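PDB 6EU8: putative heme binding protein from Tannerella forsythia, which probably binds heme as a member of the HmuY-like family, with heme-binding properties that differ from those of Porphyromonas gingivalis HmuY. Local coordinates for residues I86-T91 / K157-V162; Y169-F174 / N190-P195. All blocks are in the same frame, centred on the assembly; numbering follows the deposited sequence.

Contact 1 of 2, residues I86-T91 / K157-V162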
ATOM      1  N   ILE A  86      -4.676  11.330  -5.731  1.00 23.91           N
ATOM      2  CA  ILE A  86      -6.104  11.699  -5.648  1.00 25.34           C
ATOM      3  C   ILE A  86      -7.001  10.528  -5.980  1.00 24.48           C
ATOM      4  O   ILE A  86      -6.608   9.600  -6.681  1.00 24.98           O
ATOM      5  CB  ILE A  86      -6.537  12.854  -6.622  1.00 28.03           C
ATOM      6  CG1 ILE A  86      -6.316  12.468  -8.095  1.00 28.82           C
ATOM      7  CG2 ILE A  86      -5.813  14.120  -6.276  1.00 30.24           C
ATOM      8  CD1 ILE A  86      -6.855  13.493  -9.083  1.00 31.86           C
ATOM      9  N   ALA A  87      -8.223  10.570  -5.426  1.00 24.93           N
ATOM     10  CA  ALA A  87      -9.314   9.713  -5.858  1.00 25.66           C
ATOM     11  C   ALA A  87     -10.206  10.523  -6.786  1.00 24.84           C
ATOM     12  O   ALA A  87     -10.816  11.504  -6.353  1.00 29.26           O
ATOM     13  CB  ALA A  87     -10.131   9.196  -4.679  1.00 27.10           C
ATOM     14  N   THR A  88     -10.271  10.082  -8.026  1.00 26.63           N
ATOM     15  CA  THR A  88     -11.177  10.687  -9.004  1.00 26.58           C
ATOM     16  C   THR A  88     -12.597  10.201  -8.766  1.00 29.22           C
ATOM     17  O   THR A  88     -12.823   9.201  -8.068  1.00 27.47           O
ATOM     18  CB  THR A  88     -10.802  10.385 -10.471  1.00 26.74           C
ATOM     19  OG1 THR A  88     -11.192   9.067 -10.870  1.00 26.79           O
ATOM     20  CG2 THR A  88      -9.305  10.603 -10.769  1.00 28.16           C
ATOM     21  N   LYS A  89     -13.546  10.889  -9.388  1.00 28.77           N
ATOM     22  CA  LYS A  89     -14.945  10.457  -9.435  1.00 28.97           C
ATOM     23  C   LYS A  89     -15.243   9.424 -10.498  1.00 29.22           C
ATOM     24  O   LYS A  89     -16.376   8.939 -10.577  1.00 29.41           O
ATOM     25  CB  LYS A  89     -15.864  11.674  -9.636  1.00 32.65           C
ATOM     26  CG  LYS A  89     -15.872  12.253 -11.052  1.00 35.80           C
ATOM     27  CD  LYS A  89     -16.885  13.396 -11.167  1.00 38.71           C
ATOM     28  CE  LYS A  89     -16.711  14.194 -12.460  1.00 39.77           C
ATOM     29  NZ  LYS A  89     -17.049  13.458 -13.718  1.00 42.34           N
ATOM     30  N   GLU A  90     -14.265   9.086 -11.338  1.00 27.71           N
ATOM     31  CA  GLU A  90     -14.474   8.190 -12.457  1.00 29.36           C
ATOM     32  C   GLU A  90     -14.335   6.729 -12.062  1.00 28.72           C
ATOM     33  O   GLU A  90     -13.618   6.399 -11.093  1.00 27.72           O
ATOM     34  CB  GLU A  90     -13.500   8.513 -13.619  1.00 31.07           C
ATOM     35  CG  GLU A  90     -13.477   9.980 -14.070  1.00 32.17           C
ATOM     36  CD  GLU A  90     -14.828  10.532 -14.552  1.00 32.21           C
ATOM     37  OE1 GLU A  90     -15.683   9.743 -15.005  1.00 34.87           O
ATOM     38  OE2 GLU A  90     -15.032  11.762 -14.456  1.00 34.94           O
ATOM     39  N   THR A  91     -15.038   5.878 -12.805  1.00 28.87           N
ATOM     40  CA  THR A  91     -14.980   4.428 -12.633  0.50 30.34           C
ATOM     41  C   THR A  91     -14.276   3.719 -13.800  1.00 30.50           C
ATOM     42  O   THR A  91     -14.021   2.531 -13.725  1.00 30.31           O
ATOM     43  CB  THR A  91     -16.402   3.837 -12.394  0.50 31.84           C
ATOM     44  OG1 THR A  91     -16.315   2.677 -11.560  0.50 37.41           O
ATOM     45  CG2 THR A  91     -17.121   3.458 -13.701  0.50 31.46           C
ATOM     46  N   LYS A 157     -15.091   1.802  -5.921  1.00 23.57           N
ATOM     47  CA  LYS A 157     -15.114   1.674  -7.391  1.00 24.62           C
ATOM     48  C   LYS A 157     -14.367   2.825  -8.088  1.00 25.71           C
ATOM     49  O   LYS A 157     -14.407   2.889  -9.333  1.00 25.19           O
ATOM     50  CB  LYS A 157     -16.569   1.634  -7.866  1.00 25.70           C
ATOM     51  CG  LYS A 157     -17.373   0.469  -7.329  1.00 27.46           C
ATOM     52  CD  LYS A 157     -16.856  -0.825  -7.907  1.00 32.54           C
ATOM     53  CE  LYS A 157     -17.930  -1.875  -8.168  1.00 41.38           C
ATOM     54  NZ  LYS A 157     -18.188  -2.718  -6.970  1.00 44.52           N
ATOM     55  N   SER A 158     -13.717   3.718  -7.326  1.00 23.58           N
ATOM     56  CA  SER A 158     -13.014   4.882  -7.894  1.00 23.97           C
ATOM     57  C   SER A 158     -11.702   4.513  -8.597  1.00 23.97           C
ATOM     58  O   SER A 158     -10.964   3.620  -8.176  1.00 24.52           O
ATOM     59  CB  SER A 158     -12.727   5.931  -6.825  1.00 24.29           C
ATOM     60  OG  SER A 158     -13.913   6.344  -6.147  1.00 28.69           O
ATOM     61  N   VAL A 159     -11.425   5.232  -9.694  1.00 25.03           N
ATOM     62  CA  VAL A 159     -10.074   5.270 -10.288  1.00 25.57           C
ATOM     63  C   VAL A 159      -9.240   6.283  -9.504  1.00 23.21           C
ATOM     64  O   VAL A 159      -9.618   7.451  -9.360  1.00 24.22           O
ATOM     65  CB  VAL A 159     -10.113   5.687 -11.795  1.00 24.83           C
ATOM     66  CG1 VAL A 159      -8.711   5.825 -12.390  1.00 27.28           C
ATOM     67  CG2 VAL A 159     -10.853   4.631 -12.609  1.00 27.35           C
ATOM     68  N   PHE A 160      -8.093   5.817  -8.978  1.00 23.38           N
ATOM     69  CA  PHE A 160      -7.082   6.666  -8.350  1.00 23.10           C
ATOM     70  C   PHE A 160      -6.032   7.116  -9.371  1.00 23.66           C
ATOM     71  O   PHE A 160      -5.746   6.398 -10.328  1.00 25.02           O
ATOM     72  CB  PHE A 160      -6.379   5.953  -7.145  1.00 23.82           C
ATOM     73  CG  PHE A 160      -7.317   5.605  -6.017  1.00 24.59           C
ATOM     74  CD1 PHE A 160      -8.047   4.428  -6.048  1.00 26.07           C
ATOM     75  CD2 PHE A 160      -7.450   6.437  -4.935  1.00 25.22           C
ATOM     76  CE1 PHE A 160      -8.958   4.097  -5.016  1.00 26.85           C
ATOM     77  CE2 PHE A 160      -8.333   6.111  -3.892  1.00 26.29           C
ATOM     78  CZ  PHE A 160      -9.083   4.938  -3.933  1.00 24.83           C
ATOM     79  N   VAL A 161      -5.493   8.308  -9.159  1.00 24.11           N
ATOM     80  CA  VAL A 161      -4.330   8.756  -9.928  1.00 25.12           C
ATOM     81  C   VAL A 161      -3.194   9.070  -8.952  1.00 23.76           C
ATOM     82  O   VAL A 161      -3.379   9.807  -7.988  1.00 24.88           O
ATOM     83  CB  VAL A 161      -4.638   9.961 -10.839  1.00 27.62           C
ATOM     84  CG1 VAL A 161      -3.369  10.323 -11.626  1.00 30.50           C
ATOM     85  CG2 VAL A 161      -5.793   9.629 -11.810  1.00 28.31           C
ATOM     86  N   VAL A 162      -2.024   8.513  -9.235  1.00 25.75           N
ATOM     87  CA  VAL A 162      -0.831   8.702  -8.422  1.00 26.75           C
ATOM     88  C   VAL A 162       0.284   9.304  -9.291  1.00 27.12           C
ATOM     89  O   VAL A 162       0.595   8.744 -10.343  1.00 26.98           O
ATOM     90  CB  VAL A 162      -0.333   7.373  -7.822  1.00 25.77           C
ATOM     91  CG1 VAL A 162       0.706   7.633  -6.746  1.00 26.37           C
ATOM     92  CG2 VAL A 162      -1.491   6.564  -7.209  1.00 28.00           C
TER

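Contact 2 of 2, residues Y169-F174 / N190-P195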
ATOM      1  N   TYR A 169       3.256   8.934 -13.909  1.00 29.06           N
ATOM      2  CA  TYR A 169       1.973   8.807 -13.182  1.00 28.75           C
ATOM      3  C   TYR A 169       1.214   7.566 -13.615  1.00 28.46           C
ATOM      4  O   TYR A 169       1.461   7.006 -14.672  1.00 27.75           O
ATOM      5  CB  TYR A 169       1.118  10.063 -13.335  1.00 30.43           C
ATOM      6  CG  TYR A 169       0.699  10.377 -14.754  1.00 33.61           C
ATOM      7  CD1 TYR A 169       1.503  11.180 -15.580  1.00 34.40           C
ATOM      8  CD2 TYR A 169      -0.526   9.933 -15.259  1.00 36.42           C
ATOM      9  CE1 TYR A 169       1.101  11.492 -16.875  1.00 37.82           C
ATOM     10  CE2 TYR A 169      -0.919  10.227 -16.565  1.00 37.59           C
ATOM     11  CZ  TYR A 169      -0.107  11.010 -17.358  1.00 40.89           C
ATOM     12  OH  TYR A 169      -0.496  11.320 -18.654  1.00 44.94           O
ATOM     13  N   ALA A 170       0.329   7.086 -12.730  1.00 26.79           N
ATOM     14  CA  ALA A 170      -0.552   5.956 -13.056  1.00 27.98           C
ATOM     15  C   ALA A 170      -1.987   6.222 -12.646  1.00 25.61           C
ATOM     16  O   ALA A 170      -2.265   6.913 -11.652  1.00 27.21           O
ATOM     17  CB  ALA A 170      -0.069   4.695 -12.391  1.00 26.80           C
ATOM     18  N   LYS A 171      -2.883   5.665 -13.466  1.00 25.66           N
ATOM     19  CA  LYS A 171      -4.286   5.430 -13.107  1.00 27.49           C
ATOM     20  C   LYS A 171      -4.376   4.028 -12.558  1.00 25.16           C
ATOM     21  O   LYS A 171      -3.903   3.069 -13.186  1.00 24.69           O
ATOM     22  CB  LYS A 171      -5.170   5.535 -14.353  1.00 29.97           C
ATOM     23  CG  LYS A 171      -5.035   6.847 -15.124  1.00 34.90           C
ATOM     24  CD  LYS A 171      -5.839   6.750 -16.412  1.00 37.69           C
ATOM     25  CE  LYS A 171      -5.297   7.632 -17.519  1.00 43.60           C
ATOM     26  NZ  LYS A 171      -6.108   7.364 -18.750  1.00 43.16           N
ATOM     27  N   ILE A 172      -5.003   3.877 -11.380  1.00 24.60           N
ATOM     28  CA  ILE A 172      -5.094   2.581 -10.699  1.00 24.17           C
ATOM     29  C   ILE A 172      -6.548   2.286 -10.271  1.00 22.76           C
ATOM     30  O   ILE A 172      -7.194   3.157  -9.695  1.00 26.80           O
ATOM     31  CB  ILE A 172      -4.177   2.555  -9.438  1.00 24.00           C
ATOM     32  CG1 ILE A 172      -2.701   2.887  -9.785  1.00 26.06           C
ATOM     33  CG2 ILE A 172      -4.285   1.204  -8.753  1.00 25.73           C
ATOM     34  CD1 ILE A 172      -1.748   2.976  -8.590  1.00 27.23           C
ATOM     35  N   LYS A 173      -7.036   1.095 -10.614  1.00 25.42           N
ATOM     36  CA  LYS A 173      -8.343   0.611 -10.141  1.00 26.28           C
ATOM     37  C   LYS A 173      -8.121  -0.715  -9.438  1.00 24.00           C
ATOM     38  O   LYS A 173      -7.693  -1.704 -10.041  1.00 24.53           O
ATOM     39  CB  LYS A 173      -9.326   0.433 -11.314  1.00 29.23           C
ATOM     40  CG  LYS A 173     -10.731   0.032 -10.846  1.00 35.70           C
ATOM     41  CD  LYS A 173     -11.840   0.702 -11.643  1.00 40.29           C
ATOM     42  CE  LYS A 173     -13.188   0.010 -11.418  1.00 44.72           C
ATOM     43  NZ  LYS A 173     -14.331   0.972 -11.363  1.00 42.96           N
ATOM     44  N   PHE A 174      -8.423  -0.758  -8.128  1.00 25.17           N
ATOM     45  CA  PHE A 174      -8.294  -1.985  -7.342  1.00 24.70           C
ATOM     46  C   PHE A 174      -9.488  -2.876  -7.633  1.00 25.28           C
ATOM     47  O   PHE A 174     -10.598  -2.375  -7.784  1.00 27.33           O
ATOM     48  CB  PHE A 174      -8.176  -1.703  -5.837  1.00 25.47           C
ATOM     49  CG  PHE A 174      -6.900  -0.985  -5.457  1.00 25.40           C
ATOM     50  CD1 PHE A 174      -6.839   0.399  -5.494  1.00 24.59           C
ATOM     51  CD2 PHE A 174      -5.758  -1.699  -5.076  1.00 25.94           C
ATOM     52  CE1 PHE A 174      -5.669   1.082  -5.178  1.00 26.01           C
ATOM     53  CE2 PHE A 174      -4.588  -1.018  -4.764  1.00 26.94           C
ATOM     54  CZ  PHE A 174      -4.555   0.371  -4.798  1.00 26.96           C
ATOM     55  N   ASN A 190      -5.777  -3.280 -11.558  1.00 25.60           N
ATOM     56  CA  ASN A 190      -5.438  -2.957 -12.944  1.00 27.33           C
ATOM     57  C   ASN A 190      -4.834  -1.562 -12.937  1.00 26.71           C
ATOM     58  O   ASN A 190      -5.200  -0.726 -12.111  1.00 25.28           O
ATOM     59  CB  ASN A 190      -6.710  -2.987 -13.808  1.00 27.92           C
ATOM     60  CG  ASN A 190      -7.364  -4.361 -13.852  1.00 28.31           C
ATOM     61  OD1 ASN A 190      -6.720  -5.382 -13.640  1.00 30.64           O
ATOM     62  ND2 ASN A 190      -8.668  -4.373 -14.144  1.00 31.59           N
ATOM     63  N   TYR A 191      -3.880  -1.280 -13.837  1.00 28.00           N
ATOM     64  CA  TYR A 191      -3.345   0.069 -13.948  1.00 26.97           C
ATOM     65  C   TYR A 191      -2.940   0.488 -15.378  1.00 25.67           C
ATOM     66  O   TYR A 191      -2.722  -0.370 -16.220  1.00 27.95           O
ATOM     67  CB  TYR A 191      -2.151   0.285 -12.980  1.00 27.26           C
ATOM     68  CG  TYR A 191      -0.935  -0.527 -13.276  1.00 27.73           C
ATOM     69  CD1 TYR A 191      -0.774  -1.810 -12.777  1.00 28.24           C
ATOM     70  CD2 TYR A 191       0.093  -0.003 -14.078  1.00 28.31           C
ATOM     71  CE1 TYR A 191       0.381  -2.549 -13.035  1.00 30.91           C
ATOM     72  CE2 TYR A 191       1.215  -0.731 -14.345  1.00 31.41           C
ATOM     73  CZ  TYR A 191       1.371  -1.980 -13.823  1.00 31.62           C
ATOM     74  OH  TYR A 191       2.508  -2.693 -14.093  1.00 36.30           O
ATOM     75  N   GLU A 192      -2.838   1.788 -15.580  1.00 27.42           N
ATOM     76  CA  GLU A 192      -2.278   2.384 -16.817  1.00 27.37           C
ATOM     77  C   GLU A 192      -1.199   3.404 -16.381  1.00 25.04           C
ATOM     78  O   GLU A 192      -1.521   4.454 -15.828  1.00 26.71           O
ATOM     79  CB  GLU A 192      -3.390   3.023 -17.677  1.00 30.90           C
ATOM     80  CG  GLU A 192      -4.484   2.033 -18.067  1.00 32.89           C
ATOM     81  CD  GLU A 192      -5.438   2.526 -19.158  1.00 34.79           C
ATOM     82  OE1 GLU A 192      -5.454   3.729 -19.466  1.00 36.39           O
ATOM     83  OE2 GLU A 192      -6.196   1.675 -19.697  1.00 34.64           O
ATOM     84  N   PHE A 193       0.067   3.067 -16.628  1.00 28.06           N
ATOM     85  CA  PHE A 193       1.244   3.864 -16.191  1.00 27.08           C
ATOM     86  C   PHE A 193       1.824   4.632 -17.385  1.00 27.90           C
ATOM     87  O   PHE A 193       2.090   4.002 -18.394  1.00 29.58           O
ATOM     88  CB  PHE A 193       2.310   2.913 -15.633  1.00 28.19           C
ATOM     89  CG  PHE A 193       3.598   3.579 -15.212  1.00 29.67           C
ATOM     90  CD1 PHE A 193       3.768   4.089 -13.930  1.00 29.81           C
ATOM     91  CD2 PHE A 193       4.664   3.654 -16.095  1.00 32.07           C
ATOM     92  CE1 PHE A 193       4.954   4.691 -13.538  1.00 31.19           C
ATOM     93  CE2 PHE A 193       5.852   4.245 -15.710  1.00 32.68           C
ATOM     94  CZ  PHE A 193       6.003   4.776 -14.437  1.00 32.57           C
ATOM     95  N   GLN A 194       2.011   5.942 -17.221  1.00 29.16           N
ATOM     96  CA  GLN A 194       2.675   6.798 -18.234  1.00 30.56           C
ATOM     97  C   GLN A 194       4.161   7.053 -17.849  1.00 31.19           C
ATOM     98  O   GLN A 194       4.393   7.889 -16.973  1.00 32.46           O
ATOM     99  CB  GLN A 194       1.920   8.120 -18.357  1.00 33.87           C
ATOM    100  CG  GLN A 194       2.532   9.093 -19.380  1.00 35.46           C
ATOM    101  CD  GLN A 194       2.685   8.476 -20.763  1.00 40.81           C
ATOM    102  OE1 GLN A 194       1.695   8.201 -21.435  1.00 39.56           O
ATOM    103  NE2 GLN A 194       3.931   8.219 -21.177  1.00 38.86           N
ATOM    104  N   PRO A 195       5.140   6.370 -18.524  1.00 32.27           N
ATOM    105  CA  PRO A 195       6.560   6.650 -18.241  1.00 34.81           C
ATOM    106  C   PRO A 195       7.022   8.023 -18.736  1.00 37.12           C
ATOM    107  O   PRO A 195       6.421   8.598 -19.655  1.00 40.06           O
ATOM    108  CB  PRO A 195       7.322   5.536 -18.970  1.00 34.72           C
ATOM    109  CG  PRO A 195       6.294   4.583 -19.483  1.00 34.75           C
ATOM    110  CD  PRO A 195       5.009   5.325 -19.563  1.00 34.54           C
TER
HETATM  111  O   HOH W   1      -4.102   5.837 -19.897  1.00 44.62           O

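Contact 1 of 2, residues I86-T91 / K157-V162
At the end of strand 84-87, where it pairs antiparallel with strand 160-163, Ile86 and Val161 form a hydrogen-bonded pair and Ala87 and Phe160 a non-hydrogen-bonded one. Ile86 N gives to Val161 O at 3.0 Å and Val161 N returns the bond to Ile86 O. Beside this pair, CG1 of Ile86 runs alongside CB of Val161, while on the other face of the sheet the methyl CB of Ala87 meets CE2 of the Phe160 ring at 3.7 Å, approaching it obliquely. Beyond Ala87 the chain turns, and Thr88 keeps the two segments joined. Its OG1, placed between the backbone N and the carbonyl carbon (chi1 78°), bonds to Val159 O at 2.7 Å, and Thr88 N reaches the same oxygen. OG1 also accepts from Glu90 N in an ST turn, while CG2 of Thr88 packs on CG2 of Val161 at 3.8 Å. At the far side of the turn, Glu90 O accepts a straight bond from Val159 N (2.9 Å, 168° at the hydrogen). With Val159 O gripped by both the amide and the hydroxyl of Thr88, and Val159 N held by Glu90 O, polar contact between the segments continues after regular pairing has ended.

Contact 2 of 2, residues Y169-F174 / N190-P195
This contact is the open end of the beta hairpin formed by strands 169-178 and 184-194, an antiparallel pair whose directions are 171° apart and whose axes come within 4.6 Å over these segments. Three hydrogen-bonded pairs, Tyr169 with Gln194, Lys171 with Glu192 and Lys173 with Asn190, hold the backbones; at the outer one, Gln194 N to Tyr169 O is short at 2.8 Å, whereas the return bond from Tyr169 N to Gln194 O is weak at 3.4 Å. The Tyr169 side chain, with CG between the backbone N and the carbonyl carbon (chi1 62°), lies alongside Gln194, whose CB sits over one ring face, 3.8 Å from the centroid, in a CH-pi contact. Next to it, Lys171 NZ and Glu192 OE1 form a long salt bridge of 3.8 Å; a water between them accepts from NZ, which also bonds to Val96 O, but lies doubtfully close to OE1. On the other face CB of Ala170 meets the edge of the Phe193 ring at CD1, 4.2 Å away, and CG1 of Ile172 touches CB of Tyr191. Strand 160-163 flanks the hairpin along 169-174 through Ala170 and Ile172, and strand 11-18 borders 190-194, where Asn190 OD1 bonds to Ser14 OG.

Overall arrangement
Contacts 1 and 2 reach the same antiparallel sheet, their centres about 10 Å apart, and are joined through neighbouring strands 160-163 and 169-178. Phe160 O probably accepts from Ile172 N, and Lys173 NZ of contact 2 bonds to both Lys157 O and Thr91 O of contact 1, drawing the loop ends of the latter onto the hairpin. Both contacts are partly buried, but contact 1 includes exposed residues, whereas every touching residue of contact 2 is at least partly covered. Their chemistry follows the fold: contact 2 is regular strand pairing with a CH-pi contact and a lysine-glutamate pair on one face, while contact 1 passes from strand into loop, where a threonine hydroxyl adds to the backbone bonds.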